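Long-range contact in aspartokinase (PDB 3L76), which probably catalyses the ATP-dependent phosphorylation of aspartate's beta-carboxyl group, and holds lysine and threonine in pockets of its ACT domains: residues Val284-Phe289 and Asp313-Thr317. Sequence-based numbering, arbitrary orientation.
With THR (threonine), chain C.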
ATOM      1  N   VAL A 284     -48.343 -22.445  28.553  1.00 33.03           N
ATOM      2  CA  VAL A 284     -48.098 -23.876  28.568  1.00 39.87           C
ATOM      3  C   VAL A 284     -46.648 -24.209  28.945  1.00 60.77           C
ATOM      4  O   VAL A 284     -46.402 -24.907  29.937  1.00 44.58           O
ATOM      5  CB  VAL A 284     -48.453 -24.523  27.234  1.00 58.47           C
ATOM      6  CG1 VAL A 284     -48.263 -26.022  27.323  1.00 48.10           C
ATOM      7  CG2 VAL A 284     -49.887 -24.201  26.866  1.00 68.95           C
ATOM      8  N   ALA A 285     -45.685 -23.710  28.174  1.00 49.14           N
ATOM      9  CA  ALA A 285     -44.288 -24.036  28.465  1.00 45.05           C
ATOM     10  C   ALA A 285     -43.928 -23.528  29.847  1.00 43.25           C
ATOM     11  O   ALA A 285     -43.264 -24.223  30.611  1.00 36.82           O
ATOM     12  CB  ALA A 285     -43.342 -23.466  27.409  1.00 46.00           C
ATOM     13  N   SER A 286     -44.386 -22.319  30.164  1.00 39.50           N
ATOM     14  CA  SER A 286     -44.191 -21.753  31.490  1.00 52.18           C
ATOM     15  C   SER A 286     -44.531 -22.752  32.601  1.00 56.34           C
ATOM     16  O   SER A 286     -43.697 -23.031  33.459  1.00 56.65           O
ATOM     17  CB  SER A 286     -45.027 -20.493  31.658  1.00 65.56           C
ATOM     18  OG  SER A 286     -44.749 -19.882  32.902  1.00 67.28           O
ATOM     19  N   LYS A 287     -45.742 -23.307  32.569  1.00 58.61           N
ATOM     20  CA  LYS A 287     -46.180 -24.232  33.618  1.00 67.60           C
ATOM     21  C   LYS A 287     -45.365 -25.518  33.676  1.00 58.47           C
ATOM     22  O   LYS A 287     -44.951 -25.938  34.749  1.00 52.82           O
ATOM     23  CB  LYS A 287     -47.673 -24.575  33.519  1.00 61.44           C
ATOM     24  CG  LYS A 287     -48.094 -25.573  34.593  1.00 79.54           C
ATOM     25  CD  LYS A 287     -49.576 -25.533  34.893  1.00 98.13           C
ATOM     26  CE  LYS A 287     -49.852 -25.912  36.352  1.00111.35           C
ATOM     27  NZ  LYS A 287     -49.328 -24.903  37.327  1.00103.37           N
ATOM     28  N   LEU A 288     -45.155 -26.144  32.525  1.00 45.78           N
ATOM     29  CA  LEU A 288     -44.320 -27.339  32.439  1.00 41.34           C
ATOM     30  C   LEU A 288     -43.010 -27.181  33.211  1.00 57.78           C
ATOM     31  O   LEU A 288     -42.714 -27.929  34.146  1.00 54.63           O
ATOM     32  CB  LEU A 288     -43.983 -27.646  30.981  1.00 47.44           C
ATOM     33  CG  LEU A 288     -43.865 -29.111  30.544  1.00 51.76           C
ATOM     34  CD1 LEU A 288     -43.001 -29.225  29.274  1.00 31.61           C
ATOM     35  CD2 LEU A 288     -43.327 -30.003  31.636  1.00 46.03           C
ATOM     36  N   PHE A 289     -42.215 -26.201  32.811  1.00 33.47           N
ATOM     37  CA  PHE A 289     -40.862 -26.123  33.315  1.00 54.42           C
ATOM     38  C   PHE A 289     -40.823 -25.536  34.716  1.00 53.12           C
ATOM     39  O   PHE A 289     -39.921 -25.836  35.492  1.00 48.50           O
ATOM     40  CB  PHE A 289     -39.947 -25.373  32.330  1.00 52.86           C
ATOM     41  CG  PHE A 289     -39.788 -26.082  31.007  1.00 35.05           C
ATOM     42  CD1 PHE A 289     -38.952 -27.188  30.889  1.00 31.05           C
ATOM     43  CD2 PHE A 289     -40.485 -25.659  29.889  1.00 44.72           C
ATOM     44  CE1 PHE A 289     -38.807 -27.851  29.677  1.00 33.72           C
ATOM     45  CE2 PHE A 289     -40.349 -26.317  28.668  1.00 34.63           C
ATOM     46  CZ  PHE A 289     -39.509 -27.414  28.563  1.00 31.37           C
ATOM     47  N   ASP A 313     -45.637 -29.869  20.315  1.00 42.72           N
ATOM     48  CA  ASP A 313     -44.933 -30.748  21.249  1.00  9.98           C
ATOM     49  C   ASP A 313     -43.856 -29.948  21.998  1.00 36.26           C
ATOM     50  O   ASP A 313     -43.393 -28.902  21.535  1.00 35.67           O
ATOM     51  CB  ASP A 313     -44.305 -31.921  20.526  1.00 26.19           C
ATOM     52  CG  ASP A 313     -45.275 -32.654  19.619  1.00 50.47           C
ATOM     53  OD1 ASP A 313     -46.468 -32.820  19.972  1.00 49.33           O
ATOM     54  OD2 ASP A 313     -44.821 -33.085  18.540  1.00 44.62           O
ATOM     55  N   ILE A 314     -43.478 -30.424  23.171  1.00 26.88           N
ATOM     56  CA  ILE A 314     -42.339 -29.872  23.880  1.00 26.15           C
ATOM     57  C   ILE A 314     -41.388 -31.000  24.296  1.00 43.51           C
ATOM     58  O   ILE A 314     -41.797 -31.955  24.957  1.00 37.63           O
ATOM     59  CB  ILE A 314     -42.757 -29.065  25.089  1.00 28.36           C
ATOM     60  CG1 ILE A 314     -43.685 -27.923  24.664  1.00 45.52           C
ATOM     61  CG2 ILE A 314     -41.526 -28.531  25.805  1.00 35.17           C
ATOM     62  CD1 ILE A 314     -44.157 -27.034  25.802  1.00 44.63           C
ATOM     63  N   ALA A 315     -40.127 -30.901  23.886  1.00 36.75           N
ATOM     64  CA  ALA A 315     -39.157 -31.936  24.205  1.00 30.86           C
ATOM     65  C   ALA A 315     -38.025 -31.343  24.997  1.00 29.02           C
ATOM     66  O   ALA A 315     -37.662 -30.196  24.797  1.00 43.29           O
ATOM     67  CB  ALA A 315     -38.642 -32.617  22.956  1.00 15.70           C
ATOM     68  N   PHE A 316     -37.508 -32.120  25.936  1.00 31.98           N
ATOM     69  CA  PHE A 316     -36.334 -31.714  26.692  1.00 38.62           C
ATOM     70  C   PHE A 316     -35.494 -32.930  27.047  1.00 37.00           C
ATOM     71  O   PHE A 316     -35.957 -34.063  26.942  1.00 21.22           O
ATOM     72  CB  PHE A 316     -36.704 -30.891  27.926  1.00 37.54           C
ATOM     73  CG  PHE A 316     -37.564 -31.616  28.916  1.00 35.72           C
ATOM     74  CD1 PHE A 316     -37.001 -32.334  29.944  1.00 38.06           C
ATOM     75  CD2 PHE A 316     -38.942 -31.556  28.831  1.00 53.08           C
ATOM     76  CE1 PHE A 316     -37.799 -32.990  30.872  1.00 43.56           C
ATOM     77  CE2 PHE A 316     -39.740 -32.217  29.751  1.00 49.22           C
ATOM     78  CZ  PHE A 316     -39.165 -32.931  30.767  1.00 47.83           C
ATOM     79  N   THR A 317     -34.236 -32.703  27.402  1.00 30.26           N
ATOM     80  CA  THR A 317     -33.409 -33.804  27.862  1.00 23.24           C
ATOM     81  C   THR A 317     -32.914 -33.559  29.258  1.00 35.85           C
ATOM     82  O   THR A 317     -32.875 -32.439  29.753  1.00 38.71           O
ATOM     83  CB  THR A 317     -32.188 -34.091  26.950  1.00 30.52           C
ATOM     84  OG1 THR A 317     -31.251 -33.001  27.018  1.00 28.79           O
ATOM     85  CG2 THR A 317     -32.644 -34.342  25.518  1.00 34.97           C
TER
HETATM   86  N   THR C 601     -47.150 -21.806  22.812  1.00 26.39           N
HETATM   87  CA  THR C 601     -46.954 -22.410  24.136  1.00 42.37           C
HETATM   88  C   THR C 601     -46.510 -21.382  25.172  1.00 52.17           C
HETATM   89  O   THR C 601     -46.296 -20.205  24.837  1.00 37.35           O
HETATM   90  CB  THR C 601     -45.960 -23.587  24.094  1.00 42.93           C
HETATM   91  OG1 THR C 601     -44.669 -23.121  23.663  1.00 48.67           O
HETATM   92  CG2 THR C 601     -46.454 -24.642  23.114  1.00 32.62           C
HETATM   93  OXT THR C 601     -46.392 -21.716  26.358  1.00 35.10           O
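Ile314 is the main bump of strand 311-318, and it fills a hollow on helix 284-294 lined by Val284, Ala285, Leu288 and Phe289. Its two branches divide the work. CG1, anti to the carbonyl carbon (chi1 -58°), carries CD1 to the first helical turn, where it lies 4.0 Å from Ala285 CB. CG2 points instead to the next turn: Leu288 CD1 meets Ile314 CG2 tip to tip at 3.8 Å, while Phe289 CZ comes within 3.6 Å of the same methyl. Leu288 CD1 also sits over one face of the Phe289 ring, near its rim. Two residues along, Phe316 continues the ridge. The edge of the Phe289 ring is turned toward the face of the Phe316 ring in an offset edge-to-face pair, centroids 5.7 Å apart and planes at 70°. The axes of segments 284-289 and 313-317 approach to 10.6 Å at 35°; both belong to the alpha/beta sandwich of an ACT domain, in which strand 311-318 pairs with strand 271-279. At the helix N-terminus Ala285 N donates a nearly straight hydrogen bond of 2.8 Å to OXT of the bound threonine, so the turn packed on Ile314 also grips the carboxylate of this ligand. Phe289 further reaches Phe548 and Ala545 of helix 543-552. With an alanine in place of Phe289, a gap would probably open beside Ile314 CG2 and the face of Phe316 would lose this edge-on partner.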